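Local coordinates for protein arginase (Glaciozyma antarctica, PDB 5YNL) that probably hydrolyses L-arginine to L-ornithine and urea, as expected of a manganese-dependent arginase, here from a psychrophilic yeast, at residues D154-M159 / L194-P198; W176-H180 / D286-L290; I228-R234 / I249-M254. All blocks are in the same frame, centred on the assembly; numbering follows the deposited sequence.

Contacts 1 and 2 bring together loops at the C-terminal ends of strands 147-152, 173-177 and 281-286, where arginases hold their two manganese ions. Their centres are about 12 Å apart and they touch directly: His155 ND1 reaches Asp178 OD2 at 2.6 Å, and the rings of His155 and Trp176 stack. Contact 3 continues the same parallel sheet to its 250-253 edge. Its centre lies about 10 Å from that of contact 2, and strands 173-177 and 228-233 are neighbours, with Trp176 N 2.8 Å from Val229 O. Contacts 1 and 3 do not touch, their nearest atoms being about 7 Å apart; contact 2 bridges them.

Contact 1: residues D154-M159 / L194-P198; sequences DHSLAM and LHGCP
Pro198 has the largest buried area here, and its ring lies against the chain that runs from His155 into helix 158-168. Its CB sits 3.5 Å from Met159 CG, the two side chains crossing at about a right angle, while the same CB packs at 3.9 Å from Ser156 O and the ring's CG approaches the CA of Ser156. Beyond CG the methionine bends at its last torsion (chi3 -70°), which turns CE toward Leu194 CD1, a looser apolar touch at 4.4 Å. Helix 124-142 closes over this patch through Val127, which meets both Met159 and Leu194.

Residues 154-156 belong to the Gly-Gly-Asp-His-Ser signature of the arginase family, the loop that leads from strand 147-152 into helix 158-168. Within it Asp154 OD2 accepts the backbone N-H of Ser156 at 2.6 Å, forming an Asx turn.

The other end of the contact belongs to His195, whose side chain is poorly ordered. Asp154 comes over one face of its ring: OD1 stands 2.9 Å off the plane, over the ring centre, and the carboxylate plane is turned 61° from that of the ring. OD2 stands off the same face, displaced toward His195 CD2, at 3.0 Å from that atom. Neither ring nitrogen is bonded to this carboxylate, since OD1 lies over the face and not in line with an N-H. With CG anti to the backbone N (chi1 -166°), the imidazole is carried face-on to the Asp154 carboxylate, and its NE2 hydrogen-bonds Glu331 OE2.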
loop_
_atom_site.group_PDB
_atom_site.type_symbol
_atom_site.label_atom_id
_atom_site.label_comp_id
_atom_site.label_asym_id
_atom_site.label_seq_id
_atom_site.Cartn_x
_atom_site.Cartn_y
_atom_site.Cartn_z
ATOM N N ASP A 154 4.909 2.430 9.742
ATOM C CA ASP A 154 5.945 1.817 8.937
ATOM C C ASP A 154 5.420 1.001 7.761
ATOM O O ASP A 154 4.360 0.398 7.843
ATOM C CB ASP A 154 6.782 0.927 9.835
ATOM C CG ASP A 154 8.058 0.531 9.198
ATOM O OD1 ASP A 154 9.020 1.317 9.323
ATOM O OD2 ASP A 154 8.095 -0.545 8.556
ATOM N N HIS A 155 6.170 0.981 6.668
ATOM C CA HIS A 155 5.762 0.204 5.506
ATOM C C HIS A 155 5.879 -1.327 5.719
ATOM O O HIS A 155 5.205 -2.101 5.036
ATOM C CB HIS A 155 6.473 0.682 4.227
ATOM C CG HIS A 155 5.652 0.505 2.978
ATOM N ND1 HIS A 155 6.049 0.981 1.747
ATOM C CD2 HIS A 155 4.460 -0.107 2.781
ATOM C CE1 HIS A 155 5.124 0.693 0.845
ATOM N NE2 HIS A 155 4.156 0.027 1.447
ATOM N N SER A 156 6.683 -1.762 6.689
ATOM C CA SER A 156 6.732 -3.192 7.018
ATOM C C SER A 156 5.349 -3.727 7.385
ATOM O O SER A 156 5.094 -4.937 7.288
ATOM C CB SER A 156 7.749 -3.502 8.131
ATOM O OG SER A 156 7.470 -2.804 9.344
ATOM N N LEU A 157 4.461 -2.819 7.804
ATOM C CA LEU A 157 3.071 -3.159 8.112
ATOM C C LEU A 157 2.345 -3.715 6.878
ATOM O O LEU A 157 1.284 -4.363 7.014
ATOM C CB LEU A 157 2.320 -1.941 8.634
ATOM C CG LEU A 157 2.412 -1.548 10.103
ATOM C CD1 LEU A 157 3.650 -2.126 10.798
ATOM C CD2 LEU A 157 2.391 -0.038 10.214
ATOM N N ALA A 158 2.911 -3.465 5.689
ATOM C CA ALA A 158 2.378 -4.069 4.463
ATOM C C ALA A 158 2.430 -5.607 4.464
ATOM O O ALA A 158 1.748 -6.253 3.673
ATOM C CB ALA A 158 3.024 -3.503 3.218
ATOM N N MET A 159 3.243 -6.180 5.341
ATOM C CA MET A 159 3.198 -7.603 5.572
ATOM C C MET A 159 1.781 -7.992 5.974
ATOM O O MET A 159 1.220 -8.964 5.458
ATOM C CB MET A 159 4.193 -7.995 6.666
ATOM C CG MET A 159 5.552 -8.413 6.122
ATOM S SD MET A 159 6.659 -9.124 7.361
ATOM C CE MET A 159 7.022 -7.655 8.340
ATOM N N LEU A 194 13.200 -4.758 10.388
ATOM C CA LEU A 194 12.265 -5.518 9.565
ATOM C C LEU A 194 11.615 -4.634 8.505
ATOM O O LEU A 194 10.842 -5.113 7.675
ATOM C CB LEU A 194 11.194 -6.165 10.445
ATOM C CG LEU A 194 11.404 -7.618 10.885
ATOM C CD1 LEU A 194 11.080 -8.566 9.740
ATOM C CD2 LEU A 194 12.822 -7.855 11.386
ATOM N N HIS A 195 11.953 -3.347 8.547
ATOM C CA HIS A 195 11.413 -2.312 7.670
ATOM C C HIS A 195 11.665 -2.582 6.188
ATOM O O HIS A 195 10.812 -2.294 5.346
ATOM C CB HIS A 195 12.017 -0.960 8.065
ATOM C CG HIS A 195 11.318 0.221 7.469
ATOM N ND1 HIS A 195 11.742 1.515 7.678
ATOM C CD2 HIS A 195 10.226 0.306 6.673
ATOM C CE1 HIS A 195 10.942 2.348 7.034
ATOM N NE2 HIS A 195 10.013 1.640 6.418
ATOM N N GLY A 196 12.834 -3.126 5.865
ATOM C CA GLY A 196 13.166 -3.406 4.479
ATOM C C GLY A 196 13.017 -4.860 4.095
ATOM O O GLY A 196 13.630 -5.307 3.132
ATOM N N CYS A 197 12.215 -5.609 4.844
ATOM C CA CYS A 197 11.992 -7.022 4.529
ATOM C C CYS A 197 10.575 -7.497 4.120
ATOM O O CYS A 197 10.426 -8.654 3.726
ATOM C CB CYS A 197 12.507 -7.899 5.675
ATOM S SG CYS A 197 14.220 -7.578 6.112
ATOM N N PRO A 198 9.543 -6.627 4.190
ATOM C CA PRO A 198 8.202 -7.217 4.092
ATOM C C PRO A 198 7.895 -7.900 2.768
ATOM O O PRO A 198 7.066 -8.814 2.735
ATOM C CB PRO A 198 7.274 -6.001 4.241
ATOM C CG PRO A 198 8.061 -4.859 3.719
ATOM C CD PRO A 198 9.472 -5.151 4.197
#

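Contact 2: residues W176-H180 / D286-L290; sequences WVDAH and DVDAL
Val177 O takes the backbone N-H of Asp286 at 2.8 Å, a bond that pairs the ends of strands 173-177 and 281-286. Just beyond it the chain of 287-289 makes a 3-10 turn that sets Ala289 against the first strand: its CB packs 3.8 Å from Asp178 CA and 4.0 Å from Val177 CG1. This is the tightly fitted half, and it is mostly small apolar groups and backbone.

The other half is polar. Here the DAH and DVD sequences, signatures of the arginase family, face each other with their acids converging. Asp178 and Asp286 are still buried: Asp178 OD2 lies 3.4 Å from Asp286 OD2, the carboxylate planes 50° apart. Asp178 OD1 lies 3.2 Å from Asp288 OD1, with those planes nearly perpendicular at 84°. Two Asx turns fix Asp178 and Asp286: Asp178 OD1 accepts His180 N at 2.6 Å, and Asp286 OD1 accepts Asp288 N nearly along its C-O axis. The solvent side is left to Asp288 and His180, both partly exposed. Asp288 OD2 comes obliquely to the His180 ring, 3.2 Å from NE2 but at a poor angle for a bond; His180 is held instead through ND1 by Asp235 O.

Putting an alanine at Asp178 would probably leave His180 N and His155 ND1 without their acceptor, and the turn at 178-180 and the His155 ring free to shift. So many carboxylate oxygens close together would probably repel one another unless a cation lay among them, consistent with the binuclear manganese site of arginases.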
loop_
_atom_site.group_PDB
_atom_site.type_symbol
_atom_site.label_atom_id
_atom_site.label_comp_id
_atom_site.label_asym_id
_atom_site.label_seq_id
_atom_site.Cartn_x
_atom_site.Cartn_y
_atom_site.Cartn_z
ATOM N N TRP A 176 3.106 -0.770 -5.422
ATOM C CA TRP A 176 3.833 -0.400 -4.232
ATOM C C TRP A 176 4.503 0.930 -4.551
ATOM O O TRP A 176 5.325 1.021 -5.475
ATOM C CB TRP A 176 4.858 -1.487 -3.949
ATOM C CG TRP A 176 5.633 -1.359 -2.692
ATOM C CD1 TRP A 176 6.682 -0.510 -2.442
ATOM C CD2 TRP A 176 5.489 -2.171 -1.525
ATOM N NE1 TRP A 176 7.169 -0.729 -1.171
ATOM C CE2 TRP A 176 6.454 -1.740 -0.590
ATOM C CE3 TRP A 176 4.620 -3.203 -1.171
ATOM C CZ2 TRP A 176 6.563 -2.309 0.684
ATOM C CZ3 TRP A 176 4.731 -3.764 0.083
ATOM C CH2 TRP A 176 5.696 -3.322 0.996
ATOM N N VAL A 177 4.122 1.970 -3.819
ATOM C CA VAL A 177 4.661 3.300 -4.056
ATOM C C VAL A 177 5.575 3.701 -2.894
ATOM O O VAL A 177 5.127 3.878 -1.748
ATOM C CB VAL A 177 3.534 4.326 -4.261
ATOM C CG1 VAL A 177 4.126 5.732 -4.529
ATOM C CG2 VAL A 177 2.608 3.887 -5.421
ATOM N N ASP A 178 6.869 3.831 -3.191
ATOM C CA ASP A 178 7.885 3.968 -2.145
ATOM C C ASP A 178 9.207 4.306 -2.800
ATOM O O ASP A 178 9.437 3.974 -3.971
ATOM C CB ASP A 178 8.015 2.647 -1.358
ATOM C CG ASP A 178 8.664 2.824 0.015
ATOM O OD1 ASP A 178 9.780 3.381 0.076
ATOM O OD2 ASP A 178 8.069 2.406 1.032
ATOM N N ALA A 179 10.056 5.001 -2.047
ATOM C CA ALA A 179 11.415 5.286 -2.488
ATOM C C ALA A 179 12.260 4.030 -2.329
ATOM O O ALA A 179 13.354 3.925 -2.897
ATOM C CB ALA A 179 12.001 6.425 -1.668
ATOM N N HIS A 180 11.746 3.085 -1.539
ATOM C CA HIS A 180 12.483 1.876 -1.176
ATOM C C HIS A 180 11.781 0.618 -1.644
ATOM O O HIS A 180 10.561 0.519 -1.569
ATOM C CB HIS A 180 12.630 1.794 0.341
ATOM C CG HIS A 180 13.082 3.064 0.971
ATOM N ND1 HIS A 180 14.233 3.723 0.576
ATOM C CD2 HIS A 180 12.547 3.811 1.965
ATOM C CE1 HIS A 180 14.384 4.809 1.305
ATOM N NE2 HIS A 180 13.372 4.888 2.158
ATOM N N ASP A 286 3.371 4.789 0.282
ATOM C CA ASP A 286 4.198 5.304 1.351
ATOM C C ASP A 286 4.482 6.735 1.019
ATOM O O ASP A 286 4.962 7.046 -0.065
ATOM C CB ASP A 286 5.520 4.557 1.431
ATOM C CG ASP A 286 6.307 4.920 2.660
ATOM O OD1 ASP A 286 6.711 6.097 2.791
ATOM O OD2 ASP A 286 6.515 4.031 3.516
ATOM N N VAL A 287 4.192 7.607 1.970
ATOM C CA VAL A 287 4.338 9.043 1.806
ATOM C C VAL A 287 5.802 9.487 1.672
ATOM O O VAL A 287 6.067 10.558 1.139
ATOM C CB VAL A 287 3.567 9.743 2.930
ATOM C CG1 VAL A 287 3.739 11.239 2.905
ATOM C CG2 VAL A 287 2.103 9.395 2.785
ATOM N N ASP A 288 6.751 8.651 2.095
ATOM C CA ASP A 288 8.169 8.956 1.864
ATOM C C ASP A 288 8.577 8.965 0.370
ATOM O O ASP A 288 9.691 9.375 0.022
ATOM C CB ASP A 288 9.109 8.092 2.744
ATOM C CG ASP A 288 9.542 6.755 2.090
ATOM O OD1 ASP A 288 8.932 6.280 1.093
ATOM O OD2 ASP A 288 10.514 6.149 2.612
ATOM N N ALA A 289 7.677 8.527 -0.510
ATOM C CA ALA A 289 7.962 8.608 -1.940
ATOM C C ALA A 289 7.737 10.030 -2.442
ATOM O O ALA A 289 8.143 10.362 -3.572
ATOM C CB ALA A 289 7.142 7.595 -2.745
ATOM N N LEU A 290 7.097 10.852 -1.607
ATOM C CA LEU A 290 6.697 12.186 -2.020
ATOM C C LEU A 290 7.742 13.249 -1.685
ATOM O O LEU A 290 8.758 12.960 -1.037
ATOM C CB LEU A 290 5.372 12.596 -1.364
ATOM C CG LEU A 290 4.053 11.951 -1.785
ATOM C CD1 LEU A 290 2.915 12.557 -0.961
ATOM C CD2 LEU A 290 3.789 12.146 -3.273
#

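Contact 3: residues I228-R234 / I249-M254; sequences IVYIGLR and IKCFSM
Ile249 CG2 presses on the edge of the Tyr230 ring, 3.7 Å from CE2, and also meets Ile228 CG2 at 4.0 Å. Next along the ring comes Cys251, whose SG lies 3.7 Å from Tyr230 CD2, an oblique sulfur-aromatic contact, while Leu233 CD1 packs on Cys251 CB. Leu244 of helix 241-246 covers this face of the sheet. On the reverse face Phe252 turns a ring edge to Val229, CD2 meeting CG2 at 3.8 Å; with its CG anti to the carbonyl carbon (chi1 -70°), the ring lies back along the strand, where it packs against Val265 and Met268 of helix 254-273.

Between these layers run two parallel strands, axes 10° apart, joined by the beta-alpha-beta crossover through helix 241-246. Phe252 N gives a 2.6 Å hydrogen bond to Tyr230 O, and Gly232 N gives one of 2.9 Å to Phe252 O. At Gly232 the chain turns a corner with a positive phi (105°), where a side chain would jam against the preceding carbonyl.

Past the corner Met254 N bonds Leu233 O at 3.0 Å, and a water links that oxygen to the hydroxyl of Ser253, N-cap of helix 254-273. At the opposite end another water joins Ile228 O to Lys250 N. Direct backbone bonds thus hold this sheet edge from its middle to the Met254 end, with water adding to Leu233 O there and bridging the strands at the Ile228 end.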
loop_
_atom_site.group_PDB
_atom_site.type_symbol
_atom_site.label_atom_id
_atom_site.label_comp_id
_atom_site.label_asym_id
_atom_site.label_seq_id
_atom_site.Cartn_x
_atom_site.Cartn_y
_atom_site.Cartn_z
ATOM N N ILE A 228 3.516 -7.846 -8.449
ATOM C CA ILE A 228 3.947 -6.600 -7.814
ATOM C C ILE A 228 4.631 -5.651 -8.796
ATOM O O ILE A 228 5.376 -6.097 -9.680
ATOM C CB ILE A 228 4.836 -6.846 -6.552
ATOM C CG1 ILE A 228 5.372 -5.516 -5.980
ATOM C CG2 ILE A 228 5.939 -7.861 -6.837
ATOM C CD1 ILE A 228 6.161 -5.645 -4.661
ATOM N N VAL A 229 4.343 -4.347 -8.656
ATOM C CA VAL A 229 5.048 -3.317 -9.411
ATOM C C VAL A 229 5.409 -2.142 -8.498
ATOM O O VAL A 229 4.633 -1.768 -7.594
ATOM C CB VAL A 229 4.267 -2.888 -10.701
ATOM C CG1 VAL A 229 2.963 -2.182 -10.354
ATOM C CG2 VAL A 229 5.123 -2.006 -11.601
ATOM N N TYR A 230 6.604 -1.591 -8.714
ATOM C CA TYR A 230 7.141 -0.522 -7.888
ATOM C C TYR A 230 7.151 0.795 -8.680
ATOM O O TYR A 230 7.590 0.842 -9.846
ATOM C CB TYR A 230 8.577 -0.849 -7.479
ATOM C CG TYR A 230 8.745 -1.913 -6.420
ATOM C CD1 TYR A 230 8.595 -1.611 -5.077
ATOM C CD2 TYR A 230 9.097 -3.208 -6.755
ATOM C CE1 TYR A 230 8.763 -2.574 -4.101
ATOM C CE2 TYR A 230 9.271 -4.186 -5.775
ATOM C CZ TYR A 230 9.100 -3.853 -4.453
ATOM O OH TYR A 230 9.262 -4.803 -3.470
ATOM N N ILE A 231 6.675 1.861 -8.044
ATOM C CA ILE A 231 6.686 3.193 -8.624
ATOM C C ILE A 231 7.280 4.133 -7.604
ATOM O O ILE A 231 6.796 4.167 -6.452
ATOM C CB ILE A 231 5.260 3.676 -8.916
ATOM C CG1 ILE A 231 4.626 2.764 -9.971
ATOM C CG2 ILE A 231 5.272 5.129 -9.386
ATOM C CD1 ILE A 231 3.118 2.897 -10.119
ATOM N N GLY A 232 8.287 4.914 -8.017
ATOM C CA GLY A 232 8.872 5.951 -7.177
ATOM C C GLY A 232 10.239 5.614 -6.603
ATOM O O GLY A 232 10.827 6.412 -5.865
ATOM N N LEU A 233 10.751 4.430 -6.936
ATOM C CA LEU A 233 12.027 3.962 -6.392
ATOM C C LEU A 233 13.198 4.931 -6.658
ATOM O O LEU A 233 13.293 5.558 -7.736
ATOM C CB LEU A 233 12.366 2.571 -6.929
ATOM C CG LEU A 233 11.507 1.377 -6.494
ATOM C CD1 LEU A 233 12.079 0.088 -7.108
ATOM C CD2 LEU A 233 11.435 1.247 -4.980
ATOM N N ARG A 234 14.062 5.082 -5.657
ATOM C CA ARG A 234 15.298 5.835 -5.838
ATOM C C ARG A 234 16.449 5.251 -5.004
ATOM O O ARG A 234 17.453 4.822 -5.568
ATOM C CB ARG A 234 15.094 7.352 -5.655
ATOM C CG ARG A 234 14.874 7.811 -4.236
ATOM C CD ARG A 234 13.583 8.553 -4.099
ATOM N NE ARG A 234 13.794 9.906 -3.613
ATOM C CZ ARG A 234 12.929 10.563 -2.847
ATOM N NH1 ARG A 234 11.795 9.971 -2.485
ATOM N NH2 ARG A 234 13.192 11.809 -2.447
ATOM N N ILE A 249 10.923 -8.576 -11.237
ATOM C CA ILE A 249 9.878 -7.698 -10.746
ATOM C C ILE A 249 9.959 -6.357 -11.480
ATOM O O ILE A 249 11.039 -5.767 -11.577
ATOM C CB ILE A 249 9.996 -7.544 -9.210
ATOM C CG1 ILE A 249 9.602 -8.877 -8.545
ATOM C CG2 ILE A 249 9.145 -6.400 -8.701
ATOM C CD1 ILE A 249 9.798 -8.932 -7.048
ATOM N N LYS A 250 8.825 -5.887 -12.009
ATOM C CA LYS A 250 8.789 -4.639 -12.761
ATOM C C LYS A 250 9.035 -3.505 -11.796
ATOM O O LYS A 250 8.373 -3.425 -10.766
ATOM C CB LYS A 250 7.426 -4.442 -13.434
ATOM C CG LYS A 250 7.451 -3.483 -14.645
ATOM C CD LYS A 250 7.888 -4.269 -15.885
ATOM C CE LYS A 250 8.337 -3.365 -17.032
ATOM N NZ LYS A 250 9.064 -4.258 -18.005
ATOM N N CYS A 251 9.986 -2.631 -12.111
ATOM C CA CYS A 251 10.250 -1.460 -11.269
ATOM C C CYS A 251 10.243 -0.196 -12.098
ATOM O O CYS A 251 10.914 -0.110 -13.130
ATOM C CB CYS A 251 11.589 -1.585 -10.523
ATOM S SG CYS A 251 11.700 -3.027 -9.405
ATOM N N PHE A 252 9.454 0.779 -11.652
ATOM C CA PHE A 252 9.475 2.110 -12.254
ATOM C C PHE A 252 10.060 3.089 -11.277
ATOM O O PHE A 252 9.404 3.502 -10.324
ATOM C CB PHE A 252 8.079 2.539 -12.680
ATOM C CG PHE A 252 7.568 1.758 -13.847
ATOM C CD1 PHE A 252 8.127 1.943 -15.115
ATOM C CD2 PHE A 252 6.589 0.789 -13.678
ATOM C CE1 PHE A 252 7.684 1.205 -16.193
ATOM C CE2 PHE A 252 6.131 0.050 -14.764
ATOM C CZ PHE A 252 6.686 0.258 -16.015
ATOM N N SER A 253 11.319 3.430 -11.488
ATOM C CA SER A 253 11.996 4.326 -10.578
ATOM C C SER A 253 11.751 5.762 -11.021
ATOM O O SER A 253 11.036 6.008 -12.006
ATOM C CB SER A 253 13.494 4.032 -10.570
ATOM O OG SER A 253 14.087 4.577 -11.728
ATOM N N MET A 254 12.365 6.698 -10.300
ATOM C CA MET A 254 12.210 8.130 -10.566
ATOM C C MET A 254 12.794 8.480 -11.924
ATOM O O MET A 254 12.297 9.387 -12.600
ATOM C CB MET A 254 12.850 8.983 -9.449
ATOM C CG MET A 254 12.131 8.905 -8.112
ATOM S SD MET A 254 10.367 9.270 -8.280
ATOM C CE MET A 254 10.475 10.996 -8.775
HETATM O O HOH W 1 6.092 -7.672 -11.609
HETATM O O HOH W 2 15.540 6.383 -9.650
#